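Long-range contacts in vacuolar-sorting protein BRO1 (Saccharomyces cerevisiae, PDB 1ZB1), which sorts cargo proteins into multivesicular bodies as a class E VPS factor and recruits the DOA4 deubiquitinase to endosomes: residues T153-Y161 and I344-I352; N271-F282 and E327-I338. All coordinates share one frame; numbering follows the deposited sequence.

Contact 1: T153-Y161 and I344-I352; sequences TKAFSCFEY and IKSPTWEKI
A loop and the first turn of a helix pack here along the flank of another helix near the middle of the Bro1 domain: Ser-346, Pro-347, Trp-349 and Ile-352 lie against Thr-153, Ser-157, Cys-158 and Tyr-161 of helix 146-165. One direct hydrogen bond crosses the contact; packing and water links make up the rest. Ser-157 OG, extended away from its own backbone N (chi1 179°), donates to Pro-347 O over a short 2.5 Å, meeting the carbonyl at 142° and tilted 34° from its plane. Just before helix 349-371, Thr-348 as N-cap receives Lys-351 N on OG1. Water 1 adds a looser link, donating to Ser-157 O and weakly accepting from Trp-349 N.

Trp-349 is the main apolar partner. Its indole edge meets the Tyr-161 ring in an edge-to-face contact, with CD1 over the ring centre, 3.3 Å above the plane. Farther round the indole, Cys-158 SG lies obliquely beside CE3 at 3.8 Å, a sulfur-aromatic contact. Tyr-76 adds a further edge-to-face contact to Trp-349. At the edge of the tyrosine ring, CE1 approaches Glu-350 OE1 to 3.5 Å, ring and carboxylate planes nearly perpendicular. Ile-352 CD1 reaches the aliphatic part of Lys-154, 3.8 Å from its CG. At the loop end, Ser-346 CB touches Phe-156 CD2 at 3.5 Å, while Thr-153 turns CG2 to Pro-347 CD at 3.8 Å and keeps OG1 bonded to Ile-149 O.

The N-terminal turn of helix 349-371 and its lead-in loop thus pack side-on against helix 146-165, consistent with the helical build of the Bro1 family and its relation to TPR proteins.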
loop_
_atom_site.group_PDB
_atom_site.type_symbol
_atom_site.label_atom_id
_atom_site.label_comp_id
_atom_site.label_asym_id
_atom_site.label_seq_id
_atom_site.Cartn_x
_atom_site.Cartn_y
_atom_site.Cartn_z
ATOM N N THR A 153 6.098 2.243 1.529
ATOM C CA THR A 153 5.907 2.881 2.823
ATOM C C THR A 153 5.105 4.167 2.632
ATOM O O THR A 153 4.196 4.462 3.415
ATOM C CB THR A 153 7.276 3.191 3.495
ATOM O OG1 THR A 153 7.919 1.956 3.842
ATOM C CG2 THR A 153 7.090 4.030 4.759
ATOM N N LYS A 154 5.425 4.929 1.587
ATOM C CA LYS A 154 4.683 6.160 1.326
ATOM C C LYS A 154 3.243 5.844 0.909
ATOM O O LYS A 154 2.306 6.554 1.298
ATOM C CB LYS A 154 5.389 7.002 0.251
ATOM C CG LYS A 154 6.665 7.669 0.749
ATOM C CD LYS A 154 7.359 8.456 -0.345
ATOM C CE LYS A 154 8.588 9.170 0.186
ATOM N NZ LYS A 154 9.321 9.884 -0.905
ATOM N N ALA A 155 3.054 4.786 0.126
ATOM C CA ALA A 155 1.698 4.412 -0.290
ATOM C C ALA A 155 0.878 4.156 0.973
ATOM O O ALA A 155 -0.250 4.630 1.097
ATOM C CB ALA A 155 1.728 3.156 -1.166
ATOM N N PHE A 156 1.472 3.413 1.907
ATOM C CA PHE A 156 0.845 3.086 3.186
ATOM C C PHE A 156 0.372 4.371 3.867
ATOM O O PHE A 156 -0.780 4.478 4.290
ATOM C CB PHE A 156 1.867 2.320 4.053
ATOM C CG PHE A 156 1.489 2.172 5.512
ATOM C CD1 PHE A 156 0.176 1.920 5.904
ATOM C CD2 PHE A 156 2.481 2.228 6.494
ATOM C CE1 PHE A 156 -0.144 1.727 7.252
ATOM C CE2 PHE A 156 2.175 2.033 7.847
ATOM C CZ PHE A 156 0.858 1.782 8.224
ATOM N N SER A 157 1.261 5.353 3.948
ATOM C CA SER A 157 0.936 6.629 4.567
ATOM C C SER A 157 -0.245 7.344 3.883
ATOM O O SER A 157 -1.118 7.888 4.559
ATOM C CB SER A 157 2.179 7.526 4.559
ATOM O OG SER A 157 1.903 8.784 5.138
ATOM N N CYS A 158 -0.269 7.352 2.551
ATOM C CA CYS A 158 -1.353 8.002 1.814
ATOM C C CYS A 158 -2.723 7.343 2.037
ATOM O O CYS A 158 -3.718 8.038 2.263
ATOM C CB CYS A 158 -1.035 8.030 0.314
ATOM S SG CYS A 158 0.407 9.046 -0.124
ATOM N N PHE A 159 -2.783 6.016 1.957
ATOM C CA PHE A 159 -4.052 5.306 2.169
ATOM C C PHE A 159 -4.563 5.462 3.599
ATOM O O PHE A 159 -5.774 5.516 3.839
ATOM C CB PHE A 159 -3.902 3.819 1.845
ATOM C CG PHE A 159 -3.889 3.520 0.371
ATOM C CD1 PHE A 159 -4.931 3.965 -0.450
ATOM C CD2 PHE A 159 -2.862 2.764 -0.194
ATOM C CE1 PHE A 159 -4.957 3.659 -1.809
ATOM C CE2 PHE A 159 -2.879 2.450 -1.559
ATOM C CZ PHE A 159 -3.933 2.901 -2.368
ATOM N N GLU A 160 -3.631 5.526 4.543
ATOM C CA GLU A 160 -3.966 5.693 5.950
ATOM C C GLU A 160 -4.631 7.054 6.168
ATOM O O GLU A 160 -5.657 7.151 6.842
ATOM C CB GLU A 160 -2.693 5.579 6.798
ATOM C CG GLU A 160 -2.891 5.856 8.277
ATOM C CD GLU A 160 -1.626 5.609 9.079
ATOM O OE1 GLU A 160 -0.617 6.311 8.842
ATOM O OE2 GLU A 160 -1.644 4.706 9.942
ATOM N N TYR A 161 -4.043 8.098 5.592
ATOM C CA TYR A 161 -4.584 9.455 5.714
ATOM C C TYR A 161 -5.980 9.520 5.105
ATOM O O TYR A 161 -6.880 10.173 5.643
ATOM C CB TYR A 161 -3.672 10.458 5.000
ATOM C CG TYR A 161 -4.151 11.895 5.085
ATOM C CD1 TYR A 161 -3.745 12.724 6.131
ATOM C CD2 TYR A 161 -5.017 12.421 4.122
ATOM C CE1 TYR A 161 -4.184 14.043 6.214
ATOM C CE2 TYR A 161 -5.466 13.737 4.198
ATOM C CZ TYR A 161 -5.041 14.543 5.248
ATOM O OH TYR A 161 -5.457 15.855 5.321
ATOM N N ILE A 344 8.801 -1.072 9.458
ATOM C CA ILE A 344 8.307 0.031 8.642
ATOM C C ILE A 344 7.761 1.213 9.441
ATOM O O ILE A 344 6.773 1.092 10.166
ATOM C CB ILE A 344 7.216 -0.466 7.639
ATOM C CG1 ILE A 344 7.862 -1.302 6.531
ATOM C CG2 ILE A 344 6.503 0.719 6.991
ATOM C CD1 ILE A 344 8.549 -2.535 7.002
ATOM N N LYS A 345 8.420 2.354 9.294
ATOM C CA LYS A 345 8.012 3.578 9.972
ATOM C C LYS A 345 7.445 4.515 8.912
ATOM O O LYS A 345 8.190 5.073 8.107
ATOM C CB LYS A 345 9.216 4.234 10.654
ATOM C CG LYS A 345 9.901 3.359 11.697
ATOM C CD LYS A 345 11.104 4.071 12.307
ATOM C CE LYS A 345 11.802 3.204 13.349
ATOM N NZ LYS A 345 12.949 3.921 13.982
ATOM N N SER A 346 6.130 4.689 8.911
ATOM C CA SER A 346 5.495 5.541 7.917
ATOM C C SER A 346 5.510 7.020 8.276
ATOM O O SER A 346 5.219 7.404 9.410
ATOM C CB SER A 346 4.050 5.105 7.682
ATOM O OG SER A 346 3.218 5.508 8.756
ATOM N N PRO A 347 5.860 7.870 7.302
ATOM C CA PRO A 347 5.908 9.318 7.506
ATOM C C PRO A 347 4.470 9.817 7.407
ATOM O O PRO A 347 3.584 9.063 7.013
ATOM C CB PRO A 347 6.772 9.784 6.346
ATOM C CG PRO A 347 6.332 8.870 5.249
ATOM C CD PRO A 347 6.280 7.520 5.933
ATOM N N THR A 348 4.214 11.064 7.774
ATOM C CA THR A 348 2.844 11.565 7.668
ATOM C C THR A 348 2.590 12.007 6.228
ATOM O O THR A 348 3.535 12.322 5.506
ATOM C CB THR A 348 2.605 12.773 8.596
ATOM O OG1 THR A 348 3.578 13.785 8.317
ATOM C CG2 THR A 348 2.698 12.355 10.062
ATOM N N TRP A 349 1.327 12.002 5.804
ATOM C CA TRP A 349 0.976 12.454 4.455
ATOM C C TRP A 349 1.411 13.911 4.379
ATOM O O TRP A 349 1.905 14.373 3.352
ATOM C CB TRP A 349 -0.541 12.353 4.211
ATOM C CG TRP A 349 -1.071 13.247 3.084
ATOM C CD1 TRP A 349 -2.088 14.159 3.174
ATOM C CD2 TRP A 349 -0.597 13.314 1.726
ATOM N NE1 TRP A 349 -2.275 14.794 1.961
ATOM C CE2 TRP A 349 -1.374 14.294 1.058
ATOM C CE3 TRP A 349 0.412 12.646 1.010
ATOM C CZ2 TRP A 349 -1.177 14.621 -0.292
ATOM C CZ3 TRP A 349 0.608 12.975 -0.339
ATOM C CH2 TRP A 349 -0.183 13.953 -0.970
ATOM N N GLU A 350 1.232 14.624 5.491
ATOM C CA GLU A 350 1.608 16.032 5.581
ATOM C C GLU A 350 3.073 16.259 5.200
ATOM O O GLU A 350 3.396 17.214 4.491
ATOM C CB GLU A 350 1.363 16.565 6.998
ATOM C CG GLU A 350 -0.109 16.702 7.401
ATOM C CD GLU A 350 -0.746 15.392 7.859
ATOM O OE1 GLU A 350 -1.872 15.443 8.401
ATOM O OE2 GLU A 350 -0.134 14.316 7.681
ATOM N N LYS A 351 3.953 15.379 5.671
ATOM C CA LYS A 351 5.379 15.485 5.374
ATOM C C LYS A 351 5.708 15.097 3.933
ATOM O O LYS A 351 6.666 15.601 3.352
ATOM C CB LYS A 351 6.188 14.619 6.346
ATOM C CG LYS A 351 6.131 15.113 7.786
ATOM C CD LYS A 351 7.009 14.275 8.705
ATOM C CE LYS A 351 6.944 14.777 10.147
ATOM N NZ LYS A 351 7.869 14.026 11.045
ATOM N N ILE A 352 4.922 14.191 3.358
ATOM C CA ILE A 352 5.144 13.774 1.977
ATOM C C ILE A 352 4.755 14.923 1.040
ATOM O O ILE A 352 5.436 15.198 0.052
ATOM C CB ILE A 352 4.290 12.527 1.628
ATOM C CG1 ILE A 352 4.880 11.280 2.298
ATOM C CG2 ILE A 352 4.215 12.347 0.114
ATOM C CD1 ILE A 352 4.009 10.033 2.163
HETATM O O HOH W 1 -0.444 9.363 6.934
HETATM O O HOH W 2 -4.605 17.123 2.848
HETATM O O HOH W 3 -4.317 17.370 7.136
#

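Contact 2: N271-F282 and E327-I338; sequences NRVGEAIAFLDF and ESVPAVVQVDSI
Val-333 has chi1 -61°, which sends its two methyl groups to different partners: CG1, opposite its own carbonyl carbon, is pressed on Ala-278, whereas CG2, between the backbone N and the carbonyl, meets CE1 of the Phe-279 ring and also reaches Phe-282 CB at 4.1 Å. CB, from which both methyls spring, lies over one face of the Phe-279 ring, 3.5 Å above the plane and offset toward the rim, a CH-pi contact. The packing is tight, with Val-333 CG1 only 3.2 Å from Ala-278 CB. Ile-338 CD1 approaches Phe-279 CE1 obliquely at 4.3 Å.

Gly-274, the N-cap residue, brings its CA to 4.8 Å from Val-329 CA, the shortest CA-CA distance between the two segments. With its positive phi (86°) and Ser-328 O close by, this approach depends on the absence of a side chain. Val-329 CG1 then lies 3.4 Å from Gly-274 O and 3.7 Å from Ala-278 CB, with Pro-330 alongside. Glu-327 lies against Val-273, its OE1 3.2 Å from Val-273 O; both are acceptors, so no hydrogen bond joins them.

Among the neighbouring helices, Val-273, just before helix 275-290, and Ile-277 touch Leu-317 of helix 303-322; Phe-279 also meets His-263 edge-to-face and packs on Leu-267, both of helix 242-269, and Ile-338 extends the contact to helix 208-230.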
loop_
_atom_site.group_PDB
_atom_site.type_symbol
_atom_site.label_atom_id
_atom_site.label_comp_id
_atom_site.label_asym_id
_atom_site.label_seq_id
_atom_site.Cartn_x
_atom_site.Cartn_y
_atom_site.Cartn_z
ATOM N N ASN A 271 22.209 -24.758 21.537
ATOM C CA ASN A 271 22.258 -26.135 22.014
ATOM C C ASN A 271 20.982 -26.540 22.741
ATOM O O ASN A 271 21.025 -27.302 23.710
ATOM C CB ASN A 271 23.460 -26.340 22.941
ATOM C CG ASN A 271 24.783 -26.233 22.210
ATOM O OD1 ASN A 271 25.045 -26.976 21.263
ATOM N ND2 ASN A 271 25.627 -25.307 22.650
ATOM N N ARG A 272 19.847 -26.021 22.283
ATOM C CA ARG A 272 18.572 -26.364 22.894
ATOM C C ARG A 272 17.743 -27.215 21.943
ATOM O O ARG A 272 16.600 -26.882 21.616
ATOM C CB ARG A 272 17.800 -25.103 23.298
ATOM C CG ARG A 272 18.264 -24.512 24.622
ATOM C CD ARG A 272 17.243 -23.542 25.196
ATOM N NE ARG A 272 17.296 -22.224 24.574
ATOM C CZ ARG A 272 16.404 -21.262 24.793
ATOM N NH1 ARG A 272 15.383 -21.473 25.614
ATOM N NH2 ARG A 272 16.537 -20.083 24.200
ATOM N N VAL A 273 18.339 -28.316 21.498
ATOM C CA VAL A 273 17.670 -29.239 20.594
ATOM C C VAL A 273 16.469 -29.798 21.348
ATOM O O VAL A 273 16.397 -29.689 22.571
ATOM C CB VAL A 273 18.614 -30.388 20.185
ATOM C CG1 VAL A 273 17.962 -31.246 19.114
ATOM C CG2 VAL A 273 19.933 -29.818 19.684
ATOM N N GLY A 274 15.528 -30.394 20.630
ATOM C CA GLY A 274 14.351 -30.923 21.291
ATOM C C GLY A 274 13.362 -29.785 21.403
ATOM O O GLY A 274 12.181 -29.930 21.089
ATOM N N GLU A 275 13.854 -28.640 21.865
ATOM C CA GLU A 275 13.027 -27.453 21.978
ATOM C C GLU A 275 12.991 -26.914 20.553
ATOM O O GLU A 275 11.961 -26.441 20.071
ATOM C CB GLU A 275 13.675 -26.440 22.924
ATOM C CG GLU A 275 12.812 -25.231 23.225
ATOM C CD GLU A 275 13.354 -24.400 24.374
ATOM O OE1 GLU A 275 14.488 -23.890 24.262
ATOM O OE2 GLU A 275 12.645 -24.260 25.394
ATOM N N ALA A 276 14.134 -27.024 19.881
ATOM C CA ALA A 276 14.281 -26.585 18.502
ATOM C C ALA A 276 13.467 -27.513 17.608
ATOM O O ALA A 276 12.828 -27.074 16.652
ATOM C CB ALA A 276 15.748 -26.626 18.095
ATOM N N ILE A 277 13.504 -28.803 17.924
ATOM C CA ILE A 277 12.761 -29.801 17.164
ATOM C C ILE A 277 11.268 -29.489 17.241
ATOM O O ILE A 277 10.531 -29.682 16.276
ATOM C CB ILE A 277 13.028 -31.225 17.718
ATOM C CG1 ILE A 277 14.488 -31.607 17.460
ATOM C CG2 ILE A 277 12.080 -32.233 17.077
ATOM C CD1 ILE A 277 14.908 -32.911 18.103
ATOM N N ALA A 278 10.830 -28.996 18.395
ATOM C CA ALA A 278 9.430 -28.651 18.591
ATOM C C ALA A 278 9.029 -27.492 17.674
ATOM O O ALA A 278 7.911 -27.461 17.158
ATOM C CB ALA A 278 9.184 -28.280 20.052
ATOM N N PHE A 279 9.943 -26.546 17.470
ATOM C CA PHE A 279 9.664 -25.404 16.609
ATOM C C PHE A 279 9.754 -25.748 15.130
ATOM O O PHE A 279 9.065 -25.143 14.310
ATOM C CB PHE A 279 10.595 -24.238 16.947
ATOM C CG PHE A 279 10.040 -23.324 17.995
ATOM C CD1 PHE A 279 9.082 -22.370 17.662
ATOM C CD2 PHE A 279 10.432 -23.446 19.323
ATOM C CE1 PHE A 279 8.518 -21.547 18.639
ATOM C CE2 PHE A 279 9.877 -22.632 20.310
ATOM C CZ PHE A 279 8.917 -21.680 19.966
ATOM N N LEU A 280 10.599 -26.713 14.783
ATOM C CA LEU A 280 10.708 -27.126 13.387
ATOM C C LEU A 280 9.425 -27.884 13.067
ATOM O O LEU A 280 8.937 -27.876 11.936
ATOM C CB LEU A 280 11.927 -28.028 13.185
ATOM C CG LEU A 280 13.257 -27.315 12.924
ATOM C CD1 LEU A 280 13.255 -26.732 11.524
ATOM C CD2 LEU A 280 13.476 -26.222 13.955
ATOM N N ASP A 281 8.887 -28.530 14.095
ATOM C CA ASP A 281 7.649 -29.289 13.994
ATOM C C ASP A 281 6.548 -28.287 13.648
ATOM O O ASP A 281 5.801 -28.472 12.687
ATOM C CB ASP A 281 7.351 -29.955 15.341
ATOM C CG ASP A 281 6.394 -31.121 15.223
ATOM O OD1 ASP A 281 5.238 -30.914 14.794
ATOM O OD2 ASP A 281 6.802 -32.252 15.565
ATOM N N PHE A 282 6.471 -27.217 14.438
ATOM C CA PHE A 282 5.477 -26.169 14.235
ATOM C C PHE A 282 5.632 -25.521 12.865
ATOM O O PHE A 282 4.641 -25.235 12.188
ATOM C CB PHE A 282 5.606 -25.099 15.321
ATOM C CG PHE A 282 4.645 -23.957 15.162
ATOM C CD1 PHE A 282 3.276 -24.152 15.328
ATOM C CD2 PHE A 282 5.106 -22.683 14.842
ATOM C CE1 PHE A 282 2.379 -23.095 15.180
ATOM C CE2 PHE A 282 4.218 -21.618 14.691
ATOM C CZ PHE A 282 2.852 -21.825 14.860
ATOM N N GLU A 327 16.565 -35.324 25.229
ATOM C CA GLU A 327 15.833 -34.161 25.716
ATOM C C GLU A 327 14.376 -34.260 25.284
ATOM O O GLU A 327 14.076 -34.732 24.188
ATOM C CB GLU A 327 16.438 -32.871 25.161
ATOM C CG GLU A 327 17.846 -32.578 25.643
ATOM C CD GLU A 327 18.375 -31.260 25.113
ATOM O OE1 GLU A 327 17.740 -30.216 25.378
ATOM O OE2 GLU A 327 19.424 -31.265 24.433
ATOM N N SER A 328 13.475 -33.814 26.149
ATOM C CA SER A 328 12.054 -33.860 25.841
ATOM C C SER A 328 11.704 -32.829 24.773
ATOM O O SER A 328 12.463 -31.890 24.524
ATOM C CB SER A 328 11.227 -33.603 27.102
ATOM O OG SER A 328 11.531 -32.340 27.664
ATOM N N VAL A 329 10.551 -33.018 24.143
ATOM C CA VAL A 329 10.083 -32.114 23.103
ATOM C C VAL A 329 8.728 -31.546 23.508
ATOM O O VAL A 329 7.726 -32.260 23.518
ATOM C CB VAL A 329 9.938 -32.852 21.754
ATOM C CG1 VAL A 329 9.421 -31.899 20.689
ATOM C CG2 VAL A 329 11.278 -33.438 21.339
ATOM N N PRO A 330 8.682 -30.251 23.857
ATOM C CA PRO A 330 7.429 -29.608 24.263
ATOM C C PRO A 330 6.273 -29.943 23.321
ATOM O O PRO A 330 6.439 -29.956 22.099
ATOM C CB PRO A 330 7.787 -28.125 24.240
ATOM C CG PRO A 330 9.219 -28.137 24.670
ATOM C CD PRO A 330 9.793 -29.281 23.861
ATOM N N ALA A 331 5.107 -30.222 23.898
ATOM C CA ALA A 331 3.921 -30.556 23.115
ATOM C C ALA A 331 3.608 -29.431 22.135
ATOM O O ALA A 331 3.711 -29.601 20.918
ATOM C CB ALA A 331 2.732 -30.789 24.042
ATOM N N VAL A 332 3.225 -28.281 22.677
ATOM C CA VAL A 332 2.905 -27.117 21.865
ATOM C C VAL A 332 3.805 -25.960 22.283
ATOM O O VAL A 332 3.634 -25.383 23.357
ATOM C CB VAL A 332 1.428 -26.696 22.041
ATOM C CG1 VAL A 332 1.125 -25.482 21.174
ATOM C CG2 VAL A 332 0.512 -27.854 21.671
ATOM N N VAL A 333 4.770 -25.636 21.430
ATOM C CA VAL A 333 5.704 -24.552 21.703
ATOM C C VAL A 333 4.968 -23.251 21.979
ATOM O O VAL A 333 3.798 -23.100 21.627
ATOM C CB VAL A 333 6.657 -24.324 20.512
ATOM C CG1 VAL A 333 7.468 -25.573 20.252
ATOM C CG2 VAL A 333 5.858 -23.947 19.274
ATOM N N GLN A 334 5.659 -22.312 22.614
ATOM C CA GLN A 334 5.075 -21.014 22.924
ATOM C C GLN A 334 5.107 -20.157 21.660
ATOM O O GLN A 334 6.176 -19.760 21.198
ATOM C CB GLN A 334 5.874 -20.331 24.038
ATOM C CG GLN A 334 5.314 -18.987 24.486
ATOM C CD GLN A 334 3.940 -19.107 25.120
ATOM O OE1 GLN A 334 2.974 -19.508 24.469
ATOM N NE2 GLN A 334 3.846 -18.757 26.400
ATOM N N VAL A 335 3.934 -19.885 21.095
ATOM C CA VAL A 335 3.848 -19.079 19.883
ATOM C C VAL A 335 4.338 -17.654 20.139
ATOM O O VAL A 335 5.063 -17.082 19.324
ATOM C CB VAL A 335 2.395 -19.036 19.340
ATOM C CG1 VAL A 335 1.460 -18.459 20.391
ATOM C CG2 VAL A 335 2.339 -18.214 18.059
ATOM N N ASP A 336 3.948 -17.091 21.280
ATOM C CA ASP A 336 4.353 -15.737 21.640
ATOM C C ASP A 336 5.794 -15.702 22.131
ATOM O O ASP A 336 6.240 -14.716 22.717
ATOM C CB ASP A 336 3.417 -15.166 22.709
ATOM C CG ASP A 336 2.027 -14.879 22.169
ATOM O OD1 ASP A 336 1.163 -14.419 22.946
ATOM O OD2 ASP A 336 1.799 -15.113 20.962
ATOM N N SER A 337 6.515 -16.792 21.889
ATOM C CA SER A 337 7.915 -16.884 22.279
ATOM C C SER A 337 8.711 -16.051 21.279
ATOM O O SER A 337 9.798 -15.559 21.584
ATOM C CB SER A 337 8.383 -18.341 22.240
ATOM O OG SER A 337 9.744 -18.457 22.609
ATOM N N ILE A 338 8.154 -15.903 20.079
ATOM C CA ILE A 338 8.782 -15.118 19.023
ATOM C C ILE A 338 8.162 -13.727 19.056
ATOM O O ILE A 338 6.965 -13.570 18.824
ATOM C CB ILE A 338 8.537 -15.734 17.632
ATOM C CG1 ILE A 338 9.022 -17.185 17.612
ATOM C CG2 ILE A 338 9.269 -14.923 16.572
ATOM C CD1 ILE A 338 8.778 -17.900 16.297
#

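Overall arrangement
The two contacts lie in different parts of one elongated Bro1 domain: their centres are about 38 Å apart and their nearest atoms about 16 Å. The centre of contact 1 lies about 9 Å, that of contact 2 about 35 Å, from the centre of the chain. In sequence the order is 153-161, 271-282, 327-338, 344-352, so both segments of contact 2 fall between those of contact 1. Segment 327-338 and the start of 344-352 belong to the connection between helices 303-322 and 349-371, and 349-352 opens the latter. That connection first lies on the start of helix 275-290, then returns to helix 146-165, joining the outlying end of this helical domain to its middle.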